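Local coordinates for protein hemin degrading factor (Pseudomonas aeruginosa, PDB 4MF9) that binds heme, probably passing it on to the heme oxygenase HemO, and has been identified as a heme-degrading enzyme, at residues D58-R63 against P168-L173; G77-L82 against E159-R164. One frame throughout, in Å; residues are numbered along the deposited sequence.

Both interactions lie in the N-terminal HemS/ChuX region and reach the same antiparallel sheet, away from the heme pocket. Their centres are about 16 Å apart. Interaction 1 sets helix 166-173 against the outermost strand 59-62. Interaction 2 sets the loop just before that helix against the start of strand 78-84, so the two share a continuous run of chain. Interaction 2 is nested inside the loop that interaction 1 closes. Both are partly buried. Interaction 1 buries more surface and joins an aliphatic patch to two hydrogen bonds at the helix end. Interaction 2 is smaller, with exposed alanine and proline beside one buried serine hydroxyl.

Interaction 1: residues D58-R63 against P168-L173; sequences DAVRLR and PLVERL
L62 packs against V170 and L173 in the tight part of this contact. L62 CD2 rests 4.0 Å from L173 CB and reaches the V170 carbonyl as well. The leucine CG lies anti to the carbonyl carbon (chi1 -59°), which carries CD2 to the helix. Next to it, V60 CG1 meets V170 CG1 at 4.0 Å. V170 also touches A129 of strand 124-133, so this patch continues into the sheet.

R63 marks the more open side. R63 N donates to L173 O at 2.7 Å. The side chain bends at chi3 and returns to the helix. There R63 NH1 donates to R172 O at 3.0 Å. The bond uses a carbonyl lone pair, and the oxygen lies in the guanidinium plane. L173 CD1 sits over one face of the same group. The positive charge at the helix C-terminus probably suits the helix dipole. The R172 guanidinium turns instead to a salt bridge with E75.

The axes of strand 59-62 and of the helical segment 168-173 approach to 8.3 Å, with 49° between their directions. This is helix-on-sheet packing at an edge strand of the HemS/ChuX fold.

Interaction 2: residues G77-L82 against E159-R164; sequences GPIMAL and EASDVR
The closest CA pair is G77 and S161, 4.9 Å apart, where the loop after strand 151-157 folds back on the start of strand 78-84. G77 has no side chain, so its backbone meets the loop directly. D162 is the centre of an inverse gamma turn, and its backbone also bonds to L76.

S161 carries the polar part of the contact. The hydroxyl S161 OG donates to P78 O at 2.7 Å. The donor is tilted 19° from the carbonyl plane. OG is held anti to its own carbonyl carbon, beside the backbone N (chi1 -56°), and this turns it to the strand. A158 N donates to the same OG. The buried hydroxyl is therefore gripped by two bonds, one given and one received. The methyl CG2 of I79 lies 3.9 Å from S161 OG.

P78 and A160 form the exposed flank. The proline ring presents its CD to the A160 carbonyl, with P78 CD 3.3 Å from A160 O. CG of the ring is a little further from that oxygen. P78 CB also meets A160 CB at 4.2 Å. These are van der Waals contacts on a small area.

Strands 78-84 and 151-157 are antiparallel neighbours, and M80 and L82 pair with F156 and K154. P78 and A158 would be the next pair in this series. S161 OG stands between P78 O and A158 N, where a direct backbone bond would be expected, and so probably extends the strand pairing through a side chain. The chemistry thus ties the loop to P78 at the start of strand 78-84 and to A158 just past the end of strand 151-157, as the chain leaves the sheet for helix 166-173.

Interaction 1: residues D58-R63 against P168-L173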
# COMPACT_ATOMS: atom_id res chain seq x y z
N ASP A 58 -14.04 21.03 7.63
CA ASP A 58 -14.68 19.98 6.83
C ASP A 58 -14.23 18.55 7.19
O ASP A 58 -14.50 17.61 6.44
CB ASP A 58 -14.50 20.23 5.33
CG ASP A 58 -13.05 20.25 4.90
OD1 ASP A 58 -12.15 20.05 5.75
OD2 ASP A 58 -12.79 20.45 3.69
N ALA A 59 -13.56 18.39 8.32
CA ALA A 59 -13.17 17.07 8.84
C ALA A 59 -13.70 16.82 10.24
O ALA A 59 -13.85 17.75 11.04
CB ALA A 59 -11.65 16.92 8.82
N VAL A 60 -13.96 15.55 10.55
CA VAL A 60 -14.33 15.10 11.89
C VAL A 60 -13.33 14.03 12.33
O VAL A 60 -13.01 13.11 11.55
CB VAL A 60 -15.78 14.52 11.93
CG1 VAL A 60 -16.09 13.92 13.31
CG2 VAL A 60 -16.82 15.58 11.55
N ARG A 61 -12.81 14.12 13.54
CA ARG A 61 -11.91 13.13 14.05
C ARG A 61 -12.72 11.96 14.54
O ARG A 61 -13.68 12.18 15.20
CB ARG A 61 -10.95 13.67 15.08
CG ARG A 61 -10.38 12.64 16.03
CD ARG A 61 -8.98 12.20 15.65
NE ARG A 61 -8.02 13.18 16.07
CZ ARG A 61 -6.86 12.98 16.69
NH1 ARG A 61 -6.43 11.81 17.07
NH2 ARG A 61 -6.16 14.03 16.99
N LEU A 62 -12.33 10.75 14.16
CA LEU A 62 -13.07 9.56 14.57
C LEU A 62 -12.25 8.82 15.62
O LEU A 62 -11.06 9.08 15.80
CB LEU A 62 -13.36 8.65 13.38
CG LEU A 62 -14.16 9.18 12.19
CD1 LEU A 62 -14.36 8.06 11.18
CD2 LEU A 62 -15.51 9.77 12.63
N ARG A 63 -12.86 7.93 16.35
CA ARG A 63 -12.10 7.11 17.27
C ARG A 63 -11.30 6.05 16.51
O ARG A 63 -11.78 5.53 15.60
CB ARG A 63 -12.96 6.46 18.32
CG ARG A 63 -13.90 7.38 19.04
CD ARG A 63 -14.52 6.65 20.20
NE ARG A 63 -15.07 5.38 19.82
CZ ARG A 63 -16.25 5.24 19.24
NH1 ARG A 63 -16.95 6.30 18.97
NH2 ARG A 63 -16.70 4.09 18.88
N PRO A 168 -24.54 8.71 9.72
CA PRO A 168 -24.66 7.84 10.89
C PRO A 168 -23.34 7.15 11.24
O PRO A 168 -23.06 6.94 12.42
CB PRO A 168 -25.67 6.79 10.44
CG PRO A 168 -26.51 7.49 9.43
CD PRO A 168 -25.54 8.37 8.69
N LEU A 169 -22.56 6.81 10.24
CA LEU A 169 -21.27 6.25 10.50
C LEU A 169 -20.36 7.21 11.21
O LEU A 169 -19.78 6.87 12.20
CB LEU A 169 -20.64 5.86 9.19
CG LEU A 169 -19.57 4.81 9.17
CD1 LEU A 169 -19.37 4.49 7.71
CD2 LEU A 169 -18.36 5.49 9.69
N VAL A 170 -20.30 8.42 10.71
CA VAL A 170 -19.47 9.45 11.33
C VAL A 170 -19.87 9.72 12.80
O VAL A 170 -19.01 9.73 13.69
CB VAL A 170 -19.47 10.75 10.49
CG1 VAL A 170 -18.88 11.90 11.29
CG2 VAL A 170 -18.69 10.55 9.20
N GLU A 171 -21.16 9.87 13.05
CA GLU A 171 -21.64 10.19 14.39
C GLU A 171 -21.33 9.10 15.40
O GLU A 171 -20.96 9.38 16.47
CB GLU A 171 -23.13 10.59 14.43
CG GLU A 171 -23.88 10.32 15.74
CD GLU A 171 -23.57 11.34 16.83
OE1 GLU A 171 -24.07 11.15 17.95
OE2 GLU A 171 -22.90 12.33 16.55
N ARG A 172 -21.50 7.87 14.99
CA ARG A 172 -21.24 6.70 15.82
C ARG A 172 -19.77 6.56 16.22
O ARG A 172 -19.45 6.14 17.34
CB ARG A 172 -21.71 5.45 15.08
CG ARG A 172 -21.31 4.13 15.71
CD ARG A 172 -22.05 2.99 15.04
NE ARG A 172 -22.31 3.29 13.63
CZ ARG A 172 -23.00 2.51 12.81
NH1 ARG A 172 -23.52 1.37 13.27
NH2 ARG A 172 -23.18 2.86 11.55
N LEU A 173 -18.88 6.92 15.29
CA LEU A 173 -17.44 6.79 15.49
C LEU A 173 -16.76 8.09 15.89
O LEU A 173 -15.56 8.11 16.16
CB LEU A 173 -16.78 6.26 14.20
CG LEU A 173 -16.66 4.75 14.02
CD1 LEU A 173 -15.88 4.11 15.18
CD2 LEU A 173 -18.02 4.11 13.89

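Interaction 2: residues G77-L82 against E159-R164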
# COMPACT_ATOMS: atom_id res chain seq x y z
N GLY A 77 -21.23 0.70 0.75
CA GLY A 77 -21.31 0.15 -0.60
C GLY A 77 -19.99 0.26 -1.33
O GLY A 77 -18.94 0.34 -0.69
N PRO A 78 -20.02 0.26 -2.66
CA PRO A 78 -18.79 0.35 -3.45
C PRO A 78 -18.03 1.64 -3.15
O PRO A 78 -18.59 2.73 -3.27
CB PRO A 78 -19.29 0.36 -4.90
CG PRO A 78 -20.59 -0.37 -4.84
CD PRO A 78 -21.20 0.02 -3.52
N ILE A 79 -16.77 1.49 -2.77
CA ILE A 79 -15.89 2.62 -2.53
C ILE A 79 -14.64 2.51 -3.38
O ILE A 79 -14.50 1.59 -4.20
CB ILE A 79 -15.47 2.69 -1.05
CG1 ILE A 79 -15.17 1.29 -0.50
CG2 ILE A 79 -16.56 3.35 -0.21
CD1 ILE A 79 -13.71 0.82 -0.70
N MET A 80 -13.73 3.42 -3.18
CA MET A 80 -12.41 3.28 -3.70
C MET A 80 -11.38 3.32 -2.56
O MET A 80 -11.35 4.24 -1.78
CB MET A 80 -12.13 4.38 -4.70
CG MET A 80 -10.82 4.30 -5.39
SD MET A 80 -9.45 5.01 -4.58
CE MET A 80 -9.60 6.76 -4.86
N ALA A 81 -10.56 2.30 -2.50
CA ALA A 81 -9.53 2.18 -1.48
C ALA A 81 -8.22 2.67 -2.07
O ALA A 81 -7.88 2.32 -3.21
CB ALA A 81 -9.39 0.73 -1.01
N LEU A 82 -7.49 3.48 -1.31
CA LEU A 82 -6.23 4.05 -1.79
C LEU A 82 -5.12 3.74 -0.82
O LEU A 82 -5.14 4.18 0.33
CB LEU A 82 -6.33 5.57 -1.98
CG LEU A 82 -5.35 6.33 -2.88
CD1 LEU A 82 -5.90 7.74 -3.15
CD2 LEU A 82 -3.94 6.43 -2.31
N GLU A 159 -19.11 7.26 -6.92
CA GLU A 159 -20.33 7.51 -7.65
C GLU A 159 -21.43 6.63 -7.10
O GLU A 159 -22.55 7.05 -6.99
CB GLU A 159 -20.01 7.06 -9.06
CG GLU A 159 -18.95 7.86 -9.78
CD GLU A 159 -17.50 7.42 -9.62
OE1 GLU A 159 -16.65 8.22 -10.01
OE2 GLU A 159 -17.17 6.33 -9.11
N ALA A 160 -21.06 5.42 -6.70
CA ALA A 160 -21.93 4.29 -6.39
C ALA A 160 -22.01 3.95 -4.90
O ALA A 160 -22.56 2.91 -4.53
CB ALA A 160 -21.51 3.07 -7.19
N SER A 161 -21.46 4.82 -4.05
CA SER A 161 -21.51 4.60 -2.61
C SER A 161 -22.90 4.92 -2.05
O SER A 161 -23.61 5.74 -2.61
CB SER A 161 -20.47 5.46 -1.89
OG SER A 161 -19.17 5.22 -2.38
N ASP A 162 -23.23 4.32 -0.92
CA ASP A 162 -24.50 4.62 -0.26
C ASP A 162 -24.34 5.87 0.60
O ASP A 162 -24.08 5.83 1.75
CB ASP A 162 -25.01 3.47 0.57
CG ASP A 162 -26.30 3.81 1.30
OD1 ASP A 162 -26.90 4.80 0.96
OD2 ASP A 162 -26.69 3.11 2.20
N VAL A 163 -24.58 7.02 0.02
CA VAL A 163 -24.30 8.26 0.69
C VAL A 163 -25.04 8.39 2.00
O VAL A 163 -24.59 9.02 2.87
CB VAL A 163 -24.53 9.46 -0.25
CG1 VAL A 163 -23.97 10.73 0.34
CG2 VAL A 163 -23.90 9.20 -1.60
N ARG A 164 -26.17 7.76 2.12
CA ARG A 164 -26.91 7.88 3.34
C ARG A 164 -26.32 7.11 4.54
O ARG A 164 -26.77 7.26 5.63
CB ARG A 164 -28.39 7.61 3.12
CG ARG A 164 -28.67 6.25 2.63
CD ARG A 164 -29.02 6.28 1.14
NE ARG A 164 -30.31 6.87 0.92
CZ ARG A 164 -31.44 6.20 0.75
NH1 ARG A 164 -31.46 4.86 0.73
NH2 ARG A 164 -32.56 6.87 0.61